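PDB 3DZ1: dihydrodipicolinate synthase from Rhodopseudomonas palustris, which probably catalyses the formation of 4-hydroxy-tetrahydrodipicolinate, a step of lysine biosynthesis, in a TIM-barrel lyase fold. Local coordinates for residues A[294-297]-A[298-301]; A[220-223]-A[224-227]; A[266-269]-A[270-274]; A[198-201]-A[202-205]; A[35-38]-A[39-42]. One frame throughout, in Å; residues are numbered along the deposited sequence.

Contact 1 (A[294-297]-A[298-301])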
loop_
_atom_site.group_PDB
_atom_site.type_symbol
_atom_site.label_atom_id
_atom_site.label_comp_id
_atom_site.label_asym_id
_atom_site.label_seq_id
_atom_site.Cartn_x
_atom_site.Cartn_y
_atom_site.Cartn_z
ATOM N N GLU A 294 6.826 -7.751 31.684
ATOM C CA GLU A 294 6.664 -6.319 31.453
ATOM C C GLU A 294 5.215 -5.906 31.687
ATOM O O GLU A 294 4.954 -4.868 32.292
ATOM C CB GLU A 294 7.109 -5.955 30.032
ATOM C CG GLU A 294 8.561 -6.342 29.746
ATOM C CD GLU A 294 8.985 -6.066 28.319
ATOM O OE1 GLU A 294 8.179 -6.315 27.402
ATOM O OE2 GLU A 294 10.133 -5.617 28.113
ATOM N N VAL A 295 4.276 -6.716 31.204
ATOM C CA VAL A 295 2.860 -6.425 31.404
ATOM C C VAL A 295 2.569 -6.491 32.904
ATOM O O VAL A 295 1.862 -5.642 33.444
ATOM C CB VAL A 295 1.955 -7.443 30.669
ATOM C CG1 VAL A 295 0.487 -7.227 31.066
ATOM C CG2 VAL A 295 2.124 -7.286 29.160
ATOM N N ASP A 296 3.116 -7.505 33.570
ATOM C CA ASP A 296 2.921 -7.656 35.010
ATOM C C ASP A 296 3.440 -6.426 35.744
ATOM O O ASP A 296 2.836 -5.970 36.715
ATOM C CB ASP A 296 3.656 -8.892 35.543
ATOM C CG ASP A 296 3.016 -10.196 35.105
ATOM O OD1 ASP A 296 1.857 -10.166 34.642
ATOM O OD2 ASP A 296 3.669 -11.256 35.239
ATOM N N TYR A 297 4.570 -5.897 35.286
ATOM C CA TYR A 297 5.158 -4.718 35.915
ATOM C C TYR A 297 4.198 -3.534 35.813
ATOM O O TYR A 297 3.959 -2.828 36.794
ATOM C CB TYR A 297 6.490 -4.361 35.248
ATOM C CG TYR A 297 7.195 -3.186 35.889
ATOM C CD1 TYR A 297 7.671 -3.260 37.198
ATOM C CD2 TYR A 297 7.384 -1.997 35.189
ATOM C CE1 TYR A 297 8.322 -2.174 37.794
ATOM C CE2 TYR A 297 8.034 -0.907 35.774
ATOM C CZ TYR A 297 8.500 -1.002 37.073
ATOM O OH TYR A 297 9.149 0.071 37.640
ATOM N N LEU A 298 3.651 -3.318 34.623
ATOM C CA LEU A 298 2.717 -2.219 34.412
ATOM C C LEU A 298 1.483 -2.405 35.292
ATOM O O LEU A 298 0.979 -1.447 35.883
ATOM C CB LEU A 298 2.308 -2.145 32.940
ATOM C CG LEU A 298 3.429 -1.802 31.951
ATOM C CD1 LEU A 298 2.871 -1.776 30.537
ATOM C CD2 LEU A 298 4.046 -0.456 32.312
ATOM N N LEU A 299 1.004 -3.641 35.373
ATOM C CA LEU A 299 -0.161 -3.960 36.191
ATOM C C LEU A 299 0.094 -3.643 37.660
ATOM O O LEU A 299 -0.786 -3.124 38.356
ATOM C CB LEU A 299 -0.521 -5.445 36.047
ATOM C CG LEU A 299 -1.141 -5.886 34.718
ATOM C CD1 LEU A 299 -1.245 -7.415 34.661
ATOM C CD2 LEU A 299 -2.519 -5.248 34.566
ATOM N N SER A 300 1.303 -3.952 38.125
ATOM C CA SER A 300 1.676 -3.725 39.517
ATOM C C SER A 300 1.716 -2.247 39.872
ATOM O O SER A 300 1.471 -1.873 41.023
ATOM C CB SER A 300 3.040 -4.355 39.815
ATOM O OG SER A 300 4.090 -3.621 39.211
ATOM N N ARG A 301 2.027 -1.410 38.887
ATOM C CA ARG A 301 2.105 0.032 39.105
ATOM C C ARG A 301 0.734 0.694 39.054
ATOM O O ARG A 301 0.546 1.797 39.564
ATOM C CB ARG A 301 3.045 0.665 38.077
ATOM C CG ARG A 301 4.508 0.306 38.315
ATOM C CD ARG A 301 5.376 0.592 37.108
ATOM N NE ARG A 301 5.444 2.009 36.772
ATOM C CZ ARG A 301 6.058 2.928 37.508
ATOM N NH1 ARG A 301 6.666 2.587 38.636
ATOM N NH2 ARG A 301 6.072 4.191 37.106
#
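Two donors grip the carbonyl oxygen of Tyr297. Ser300 OG lies a short 2.5 Å from Tyr297 O and donates to it from the flank of the carbonyl, whereas the backbone amide of Arg301 reaches the same oxygen closer to its outer end, at a longer Arg301 N to Tyr297 O distance of 3.2 Å. The hydroxyl can turn back onto the preceding turn because OG is tucked between its own backbone N and carbonyl carbon (chi1 72°). On the same turn, Arg301 folds over the Tyr297 ring. Its CD makes a CH-pi contact with one face, 3.7 Å from the ring centroid and displaced toward the CE2 rim. The guanidinium then runs on past that rim nearly parallel to the ring, the two planes being 14° apart. These residues form the last two turns of helix 289-301, part of the C-terminal helical region that follows the (beta/alpha)8 barrel in this family. Both polar ends face another chain: Tyr297 OH is hydrogen-bonded to Asp239 of the second subunit, and Arg301 NH2 pairs with Asp246 and Asn243 of that subunit. Val295 and Leu299 point the same way from the helix, side by side, with Val295 CG1 4.0 Å from Leu299 CD1, and Leu299 N donates to Val295 O at 2.9 Å. Leu298 is buried, packing on Pro250 and Tyr254 and on Phe207 of the second subunit; its amide bonds to Glu294 O, and its CG lies 3.4 Å from Glu294 O.

Contact 2 (A[220-223]-A[224-227])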
loop_
_atom_site.group_PDB
_atom_site.type_symbol
_atom_site.label_atom_id
_atom_site.label_comp_id
_atom_site.label_asym_id
_atom_site.label_seq_id
_atom_site.Cartn_x
_atom_site.Cartn_y
_atom_site.Cartn_z
ATOM N N TYR A 220 -9.686 -2.326 25.548
ATOM C CA TYR A 220 -8.745 -2.243 26.668
ATOM C C TYR A 220 -9.139 -3.212 27.786
ATOM O O TYR A 220 -10.321 -3.321 28.132
ATOM C CB TYR A 220 -8.707 -0.805 27.200
ATOM C CG TYR A 220 -7.717 -0.573 28.320
ATOM C CD1 TYR A 220 -6.381 -0.966 28.196
ATOM C CD2 TYR A 220 -8.111 0.059 29.498
ATOM C CE1 TYR A 220 -5.465 -0.735 29.224
ATOM C CE2 TYR A 220 -7.205 0.295 30.528
ATOM C CZ TYR A 220 -5.885 -0.104 30.386
ATOM O OH TYR A 220 -4.994 0.137 31.408
ATOM N N CYS A 221 -8.147 -3.903 28.352
ATOM C CA CYS A 221 -8.390 -4.888 29.408
ATOM C C CYS A 221 -8.946 -4.352 30.726
ATOM O O CYS A 221 -9.214 -5.124 31.647
ATOM C CB CYS A 221 -7.122 -5.721 29.668
ATOM S SG CYS A 221 -5.634 -4.785 30.062
ATOM N N PHE A 222 -9.110 -3.035 30.826
ATOM C CA PHE A 222 -9.699 -2.436 32.018
ATOM C C PHE A 222 -10.838 -1.525 31.581
ATOM O O PHE A 222 -10.814 -0.314 31.810
ATOM C CB PHE A 222 -8.658 -1.655 32.819
ATOM C CG PHE A 222 -7.781 -2.529 33.666
ATOM C CD1 PHE A 222 -8.210 -2.957 34.919
ATOM C CD2 PHE A 222 -6.544 -2.962 33.195
ATOM C CE1 PHE A 222 -7.418 -3.807 35.694
ATOM C CE2 PHE A 222 -5.745 -3.811 33.961
ATOM C CZ PHE A 222 -6.184 -4.234 35.213
ATOM N N PRO A 223 -11.858 -2.103 30.930
ATOM C CA PRO A 223 -12.987 -1.287 30.481
ATOM C C PRO A 223 -13.663 -0.660 31.688
ATOM O O PRO A 223 -14.255 0.415 31.589
ATOM C CB PRO A 223 -13.875 -2.296 29.756
ATOM C CG PRO A 223 -13.615 -3.565 30.514
ATOM C CD PRO A 223 -12.118 -3.535 30.697
ATOM N N ASP A 224 -13.560 -1.339 32.831
ATOM C CA ASP A 224 -14.150 -0.844 34.062
ATOM C C ASP A 224 -13.545 0.504 34.461
ATOM O O ASP A 224 -14.253 1.383 34.967
ATOM C CB ASP A 224 -14.002 -1.890 35.191
ATOM C CG ASP A 224 -12.578 -2.430 35.338
ATOM O OD1 ASP A 224 -11.907 -2.682 34.317
ATOM O OD2 ASP A 224 -12.137 -2.633 36.490
HETATM N N MSE A 225 -12.251 0.688 34.209
HETATM C CA MSE A 225 -11.608 1.948 34.554
HETATM C C MSE A 225 -11.869 3.037 33.514
HETATM O O MSE A 225 -11.902 4.218 33.850
HETATM C CB MSE A 225 -10.106 1.745 34.755
HETATM C CG MSE A 225 -9.767 0.868 35.958
HETATM SE SE MSE A 225 -10.475 1.539 37.655
HETATM C CE MSE A 225 -12.085 0.484 37.755
ATOM N N LEU A 226 -12.048 2.658 32.253
ATOM C CA LEU A 226 -12.340 3.664 31.241
ATOM C C LEU A 226 -13.771 4.170 31.454
ATOM O O LEU A 226 -14.110 5.287 31.052
ATOM C CB LEU A 226 -12.159 3.096 29.829
ATOM C CG LEU A 226 -10.721 2.706 29.465
ATOM C CD1 LEU A 226 -10.636 2.442 27.965
ATOM C CD2 LEU A 226 -9.752 3.821 29.853
ATOM N N VAL A 227 -14.604 3.351 32.097
ATOM C CA VAL A 227 -15.977 3.752 32.400
ATOM C C VAL A 227 -15.871 5.010 33.267
ATOM O O VAL A 227 -16.604 5.990 33.070
ATOM C CB VAL A 227 -16.741 2.650 33.198
ATOM C CG1 VAL A 227 -17.994 3.239 33.840
ATOM C CG2 VAL A 227 -17.133 1.503 32.274
#
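Phe222 is the N-cap of helix 223-234, which follows the last strand of the barrel, and its carbonyl oxygen receives two amides of the first turn. Leu226 N approaches Phe222 O at 3.2 Å in the carbonyl plane, while Met225 N, at 3.0 Å from Phe222 O, sits well above that plane. Pro223, next in line, has no N-H to satisfy; its oxygen accepts from Val227 N at 3.0 Å. The Asp224 carboxylate is held against the cap: with CG between the backbone N and carbonyl carbon (chi1 50°), it runs beside the Phe222 side chain, and OD2 forms a salt bridge to Arg272. Selenomethionine Met225 adds looser apolar packing on Phe222 through its CB. The side chains of Leu226 and Tyr220 cross at about a right angle, with Leu226 CG 3.7 Å from Tyr220 CD2, and the hydroxyl of the buried tyrosine is hydrogen-bonded to His248 ND1. With an alanine at Leu226, the loss of CG and both methyl groups would probably leave a gap beside Tyr220 CD2. At the cap itself, Asp224 OD1 lies 3.2 Å from Phe222 CA.

Contact 3 (A[266-269]-A[270-274])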
loop_
_atom_site.group_PDB
_atom_site.type_symbol
_atom_site.label_atom_id
_atom_site.label_comp_id
_atom_site.label_asym_id
_atom_site.label_seq_id
_atom_site.Cartn_x
_atom_site.Cartn_y
_atom_site.Cartn_z
ATOM N N LYS A 266 -5.888 -10.756 26.139
ATOM C CA LYS A 266 -6.278 -12.073 26.617
ATOM C C LYS A 266 -5.480 -12.531 27.830
ATOM O O LYS A 266 -6.017 -13.204 28.710
ATOM C CB LYS A 266 -6.186 -13.089 25.477
ATOM C CG LYS A 266 -7.342 -12.948 24.479
ATOM C CD LYS A 266 -7.430 -14.139 23.537
ATOM C CE LYS A 266 -8.788 -14.191 22.858
ATOM N NZ LYS A 266 -8.950 -15.421 22.036
ATOM N N TYR A 267 -4.205 -12.161 27.882
ATOM C CA TYR A 267 -3.363 -12.520 29.015
ATOM C C TYR A 267 -3.921 -11.870 30.285
ATOM O O TYR A 267 -4.077 -12.523 31.314
ATOM C CB TYR A 267 -1.927 -12.040 28.776
ATOM C CG TYR A 267 -1.031 -12.143 29.992
ATOM C CD1 TYR A 267 -0.647 -13.383 30.499
ATOM C CD2 TYR A 267 -0.582 -10.996 30.649
ATOM C CE1 TYR A 267 0.163 -13.480 31.634
ATOM C CE2 TYR A 267 0.227 -11.080 31.783
ATOM C CZ TYR A 267 0.594 -12.325 32.270
ATOM O OH TYR A 267 1.381 -12.412 33.393
ATOM N N VAL A 268 -4.230 -10.580 30.208
ATOM C CA VAL A 268 -4.755 -9.861 31.366
ATOM C C VAL A 268 -6.171 -10.298 31.755
ATOM O O VAL A 268 -6.468 -10.476 32.938
ATOM C CB VAL A 268 -4.750 -8.334 31.120
ATOM C CG1 VAL A 268 -5.365 -7.613 32.310
ATOM C CG2 VAL A 268 -3.318 -7.848 30.903
ATOM N N LEU A 269 -7.040 -10.477 30.767
ATOM C CA LEU A 269 -8.411 -10.889 31.051
ATOM C C LEU A 269 -8.432 -12.255 31.736
ATOM O O LEU A 269 -9.334 -12.551 32.519
ATOM C CB LEU A 269 -9.236 -10.928 29.761
ATOM C CG LEU A 269 -9.510 -9.558 29.133
ATOM C CD1 LEU A 269 -10.163 -9.729 27.769
ATOM C CD2 LEU A 269 -10.406 -8.747 30.060
ATOM N N LYS A 270 -7.435 -13.083 31.438
ATOM C CA LYS A 270 -7.347 -14.403 32.058
ATOM C C LYS A 270 -6.885 -14.204 33.499
ATOM O O LYS A 270 -7.423 -14.799 34.430
ATOM C CB LYS A 270 -6.336 -15.280 31.310
ATOM C CG LYS A 270 -6.135 -16.659 31.927
ATOM C CD LYS A 270 -5.001 -17.406 31.242
ATOM C CE LYS A 270 -4.667 -18.699 31.972
ATOM N NZ LYS A 270 -3.401 -19.303 31.455
ATOM N N LYS A 271 -5.880 -13.351 33.666
ATOM C CA LYS A 271 -5.332 -13.045 34.979
ATOM C C LYS A 271 -6.414 -12.424 35.865
ATOM O O LYS A 271 -6.384 -12.567 37.091
ATOM C CB LYS A 271 -4.148 -12.087 34.824
ATOM C CG LYS A 271 -3.473 -11.694 36.119
ATOM C CD LYS A 271 -2.286 -10.763 35.861
ATOM C CE LYS A 271 -1.133 -11.488 35.180
ATOM N NZ LYS A 271 -0.556 -12.537 36.067
ATOM N N ARG A 272 -7.371 -11.735 35.244
ATOM C CA ARG A 272 -8.458 -11.118 35.992
ATOM C C ARG A 272 -9.582 -12.116 36.282
ATOM O O ARG A 272 -10.588 -11.767 36.902
ATOM C CB ARG A 272 -9.016 -9.908 35.236
ATOM C CG ARG A 272 -8.022 -8.767 35.090
ATOM C CD ARG A 272 -8.699 -7.491 34.617
ATOM N NE ARG A 272 -9.550 -6.914 35.654
ATOM C CZ ARG A 272 -10.313 -5.837 35.488
ATOM N NH1 ARG A 272 -10.338 -5.211 34.320
ATOM N NH2 ARG A 272 -11.052 -5.385 36.493
ATOM N N GLY A 273 -9.404 -13.352 35.821
ATOM C CA GLY A 273 -10.394 -14.389 36.056
ATOM C C GLY A 273 -11.596 -14.389 35.129
ATOM O O GLY A 273 -12.582 -15.074 35.405
ATOM N N LEU A 274 -11.518 -13.641 34.029
ATOM C CA LEU A 274 -12.624 -13.559 33.079
ATOM C C LEU A 274 -12.527 -14.610 31.976
ATOM O O LEU A 274 -13.545 -15.078 31.468
ATOM C CB LEU A 274 -12.686 -12.152 32.470
ATOM C CG LEU A 274 -12.842 -11.035 33.510
ATOM C CD1 LEU A 274 -12.756 -9.676 32.840
ATOM C CD2 LEU A 274 -14.168 -11.201 34.238
#
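The backbone closes helix 260-271 with a Schellman motif, in which Leu274 N returns to Leu269 O at 2.9 Å and Gly273 N to Lys270 O at 2.8 Å. Gly273 makes the reversal with a positive phi of 81°, a conformation in which a CB would be pressed against the carbonyl oxygen of Arg272. One residue earlier, Arg272 N still keeps the helical bond to Val268 O, at 2.8 Å. Beyond the reversal, Leu274 folds back so that its CD1 meets Leu269 CD2 at 3.8 Å, a small apolar clasp over the end of the helix, continued by Leu34 and Phe37 of helix 28-40. Arg272 runs alongside Val268, pointing the same way: its aliphatic part covers the valine, with Arg272 CG 4.0 Å from Val268 CG1, and carries the guanidinium on to the carbonyl oxygen of Cys221. Tyr267 and Lys271 also lie side by side. The lysine starts out with CG opposite its backbone N (chi1 -179°) and then bends at chi3, which brings CE to 3.2 Å from Tyr267 OH. That hydroxyl is hydrogen-bonded to Asp296 OD1 of helix 289-301, and Lys271 NZ forms a long, weak ion pair with the same oxygen. A tyrosine hydroxyl and an ammonium group around one carboxylate would probably favour its charged form; the tyrosine hydrogen bond links the two helices here, and the lysine adds to it only weakly.

Contact 4 (A[198-201]-A[202-205])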
loop_
_atom_site.group_PDB
_atom_site.type_symbol
_atom_site.label_atom_id
_atom_site.label_comp_id
_atom_site.label_asym_id
_atom_site.label_seq_id
_atom_site.Cartn_x
_atom_site.Cartn_y
_atom_site.Cartn_z
ATOM N N CYS A 198 -15.118 6.478 20.598
ATOM C CA CYS A 198 -13.741 6.407 20.150
ATOM C C CYS A 198 -12.992 5.117 20.394
ATOM O O CYS A 198 -13.236 4.400 21.370
ATOM C CB CYS A 198 -12.972 7.582 20.745
ATOM S SG CYS A 198 -13.744 9.158 20.306
ATOM N N GLY A 199 -12.061 4.842 19.483
ATOM C CA GLY A 199 -11.259 3.642 19.569
ATOM C C GLY A 199 -9.766 3.896 19.506
ATOM O O GLY A 199 -9.226 4.696 20.272
ATOM N N ASN A 200 -9.103 3.221 18.574
ATOM C CA ASN A 200 -7.653 3.314 18.420
ATOM C C ASN A 200 -6.982 3.030 19.760
ATOM O O ASN A 200 -6.103 3.772 20.199
ATOM C CB ASN A 200 -7.224 4.692 17.897
ATOM C CG ASN A 200 -5.746 4.732 17.525
ATOM O OD1 ASN A 200 -5.187 3.729 17.094
ATOM N ND2 ASN A 200 -5.117 5.890 17.677
ATOM N N GLY A 201 -7.422 1.947 20.401
ATOM C CA GLY A 201 -6.868 1.530 21.677
ATOM C C GLY A 201 -7.063 2.474 22.847
ATOM O O GLY A 201 -6.513 2.240 23.921
ATOM N N GLY A 202 -7.835 3.538 22.644
ATOM C CA GLY A 202 -8.071 4.504 23.701
ATOM C C GLY A 202 -6.884 5.428 23.906
ATOM O O GLY A 202 -6.794 6.126 24.916
ATOM N N LEU A 203 -5.976 5.444 22.936
ATOM C CA LEU A 203 -4.769 6.254 23.019
ATOM C C LEU A 203 -5.034 7.744 23.239
ATOM O O LEU A 203 -4.233 8.424 23.874
ATOM C CB LEU A 203 -3.925 6.047 21.755
ATOM C CG LEU A 203 -2.438 6.409 21.808
ATOM C CD1 LEU A 203 -1.719 5.493 22.785
ATOM C CD2 LEU A 203 -1.836 6.264 20.413
ATOM N N PHE A 204 -6.154 8.251 22.726
ATOM C CA PHE A 204 -6.487 9.666 22.899
ATOM C C PHE A 204 -7.834 9.912 23.577
ATOM O O PHE A 204 -8.403 10.999 23.462
ATOM C CB PHE A 204 -6.468 10.391 21.548
ATOM C CG PHE A 204 -5.086 10.715 21.064
ATOM C CD1 PHE A 204 -4.281 9.729 20.499
ATOM C CD2 PHE A 204 -4.564 11.991 21.238
ATOM C CE1 PHE A 204 -2.975 10.008 20.117
ATOM C CE2 PHE A 204 -3.258 12.283 20.859
ATOM C CZ PHE A 204 -2.460 11.286 20.297
ATOM N N LEU A 205 -8.336 8.920 24.304
ATOM C CA LEU A 205 -9.632 9.059 24.962
ATOM C C LEU A 205 -9.764 10.293 25.851
ATOM O O LEU A 205 -10.833 10.914 25.913
ATOM C CB LEU A 205 -9.947 7.809 25.788
ATOM C CG LEU A 205 -11.365 7.795 26.371
ATOM C CD1 LEU A 205 -12.388 7.888 25.244
ATOM C CD2 LEU A 205 -11.572 6.527 27.184
HETATM O O HOH W 1 -7.858 7.276 20.476
#
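The loop that leaves barrel strand 195-198 and leads into helix 205-211 turns sharply through Gly199, Asn200, Gly201 and Gly202, at the C-terminal end of the strand, the end where TIM barrels carry their active sites. Gly199 is about 6 Å from the side chain of Met217, a predicted pyruvate-binding residue. Two successive backbone bonds make the turn: Gly202 N to Gly199 O at 3.0 Å and Leu203 N to Asn200 O at 3.2 Å. In both, the donor stands above the plane of the carbonyl, although the second bond is nearly straight at the hydrogen (170°). Asn200, Gly201 and Gly202 all have positive phi, so the chain winds here in a left-handed sense. At Gly202 a CB would clash with Gly201 O. A type I beta turn from Gly202 to Leu205 follows, closed by Leu205 N to Gly202 O at 3.2 Å. A water bridges the loop, 2.9 Å from Gly199 O and 3.0 Å from Phe204 N, giving the amide of Phe204, the N-cap residue of the next helix, an acceptor. Asn200 N is hydrogen-bonded to Glu171 OE2, and the Asn200 side chain touches Tyr142 and Trp173. Across the subunit boundary, Phe204 makes a cation-pi contact with Arg253 of the second subunit, which also binds Leu203 O. Within the turn, Leu203 CB rests 3.5 Å from Asn200 O.

Contact 5 (A[35-38]-A[39-42])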
loop_
_atom_site.group_PDB
_atom_site.type_symbol
_atom_site.label_atom_id
_atom_site.label_comp_id
_atom_site.label_asym_id
_atom_site.label_seq_id
_atom_site.Cartn_x
_atom_site.Cartn_y
_atom_site.Cartn_z
ATOM N N THR A 35 -19.403 -11.177 29.572
ATOM C CA THR A 35 -20.616 -10.385 29.442
ATOM C C THR A 35 -21.117 -9.879 30.789
ATOM O O THR A 35 -21.477 -8.706 30.920
ATOM C CB THR A 35 -21.744 -11.190 28.767
ATOM O OG1 THR A 35 -21.306 -11.639 27.479
ATOM C CG2 THR A 35 -22.985 -10.321 28.598
ATOM N N ASP A 36 -21.154 -10.762 31.784
ATOM C CA ASP A 36 -21.617 -10.381 33.120
ATOM C C ASP A 36 -20.713 -9.303 33.690
ATOM O O ASP A 36 -21.170 -8.374 34.365
ATOM C CB ASP A 36 -21.611 -11.588 34.063
ATOM C CG ASP A 36 -22.613 -12.648 33.659
ATOM O OD1 ASP A 36 -23.594 -12.307 32.964
ATOM O OD2 ASP A 36 -22.427 -13.820 34.050
ATOM N N PHE A 37 -19.420 -9.449 33.421
ATOM C CA PHE A 37 -18.414 -8.502 33.877
ATOM C C PHE A 37 -18.689 -7.110 33.308
ATOM O O PHE A 37 -18.787 -6.129 34.051
ATOM C CB PHE A 37 -17.023 -8.967 33.440
ATOM C CG PHE A 37 -15.939 -7.968 33.725
ATOM C CD1 PHE A 37 -15.555 -7.692 35.034
ATOM C CD2 PHE A 37 -15.330 -7.274 32.687
ATOM C CE1 PHE A 37 -14.583 -6.734 35.304
ATOM C CE2 PHE A 37 -14.355 -6.315 32.948
ATOM C CZ PHE A 37 -13.982 -6.044 34.259
ATOM N N TYR A 38 -18.804 -7.024 31.985
ATOM C CA TYR A 38 -19.065 -5.741 31.336
ATOM C C TYR A 38 -20.293 -5.036 31.914
ATOM O O TYR A 38 -20.282 -3.822 32.121
ATOM C CB TYR A 38 -19.271 -5.924 29.829
ATOM C CG TYR A 38 -18.099 -6.532 29.088
ATOM C CD1 TYR A 38 -16.790 -6.124 29.348
ATOM C CD2 TYR A 38 -18.307 -7.477 28.083
ATOM C CE1 TYR A 38 -15.715 -6.641 28.618
ATOM C CE2 TYR A 38 -17.245 -7.999 27.351
ATOM C CZ TYR A 38 -15.954 -7.578 27.620
ATOM O OH TYR A 38 -14.909 -8.085 26.882
ATOM N N ALA A 39 -21.360 -5.795 32.149
ATOM C CA ALA A 39 -22.581 -5.219 32.697
ATOM C C ALA A 39 -22.335 -4.746 34.123
ATOM O O ALA A 39 -22.725 -3.640 34.502
ATOM C CB ALA A 39 -23.701 -6.248 32.683
ATOM N N GLU A 40 -21.670 -5.591 34.902
ATOM C CA GLU A 40 -21.373 -5.294 36.298
ATOM C C GLU A 40 -20.584 -4.003 36.501
ATOM O O GLU A 40 -20.822 -3.271 37.466
ATOM C CB GLU A 40 -20.597 -6.461 36.913
ATOM C CG GLU A 40 -20.275 -6.306 38.385
ATOM C CD GLU A 40 -19.352 -7.406 38.885
ATOM O OE1 GLU A 40 -18.217 -7.516 38.366
ATOM O OE2 GLU A 40 -19.761 -8.166 39.790
ATOM N N VAL A 41 -19.652 -3.718 35.597
ATOM C CA VAL A 41 -18.823 -2.523 35.737
ATOM C C VAL A 41 -19.354 -1.241 35.090
ATOM O O VAL A 41 -18.648 -0.232 35.042
ATOM C CB VAL A 41 -17.380 -2.786 35.231
ATOM C CG1 VAL A 41 -16.785 -3.967 35.981
ATOM C CG2 VAL A 41 -17.374 -3.032 33.729
ATOM N N GLY A 42 -20.584 -1.275 34.587
ATOM C CA GLY A 42 -21.161 -0.074 34.002
ATOM C C GLY A 42 -21.080 0.140 32.499
ATOM O O GLY A 42 -21.355 1.245 32.027
#
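Helix 28-40, the crossover helix of the beta-alpha-beta unit between strands 11-15 and 45-48, ends here in a Schellman motif, and Val41 folds back over Phe37 in its last turn. Val41 CG1 lies over one face of the Phe37 ring, 4.1 Å from its centroid in a CH-pi contact, and is nearest to Phe37 CE1 at 3.6 Å. The ring is brought under the valine because Phe37 CG extends away from its backbone N (chi1 173°), leaning toward the C-terminal end of the helix. The backbone joins the same two residues: Val41 N bonds to Phe37 O at 3.0 Å. The other methyl, Val41 CG2, is 3.4 Å from Tyr38 O. Gly42, at a phi of 96°, then reverses the chain, its N bonding to Ala39 O at 3.2 Å while Cys43 N returns to Tyr38 O; a side chain at Gly42 would be forced against Val41 O. Replacing Val41 by a serine would remove both methyl groups and is likely to strip the Phe37 face of its methyl contact and leave the ring less firmly held. Phe37 packs against Pro223 and Asp224 of helix 223-234, and against Arg272 and Leu274 just beyond helix 260-271. Asp36 is paired with Arg73 of helix 60-73, whose Phe70 touches Thr35, so that helix 28-40 lies between its neighbouring helices on the outside of the barrel.

How the contacts relate
Contacts 1, 2, 3 and 5 form a connected cluster on one side of the chain's centre, with contact 2 touching all the others. Arg272 of contact 3 links contacts 2 and 5: it reaches both the cap and the Phe37 ring, with Arg272 NH1 3.7 Å from Phe37 CZ. Leu274 CD1 adds a 3.5 Å approach to Phe37 CD2, and Leu299 CD2 of contact 1 meets Phe222 CE2 at 3.6 Å. Contact 4 joins through Leu205 CD2, 4.2 Å from Leu226 CD2, and lies nearest the predicted pyruvate-binding Met217; the side chain of Leu226 is about 9 Å from that of Met217. Contacts 1 and 4, with centres 20 Å apart, both touch the second subunit.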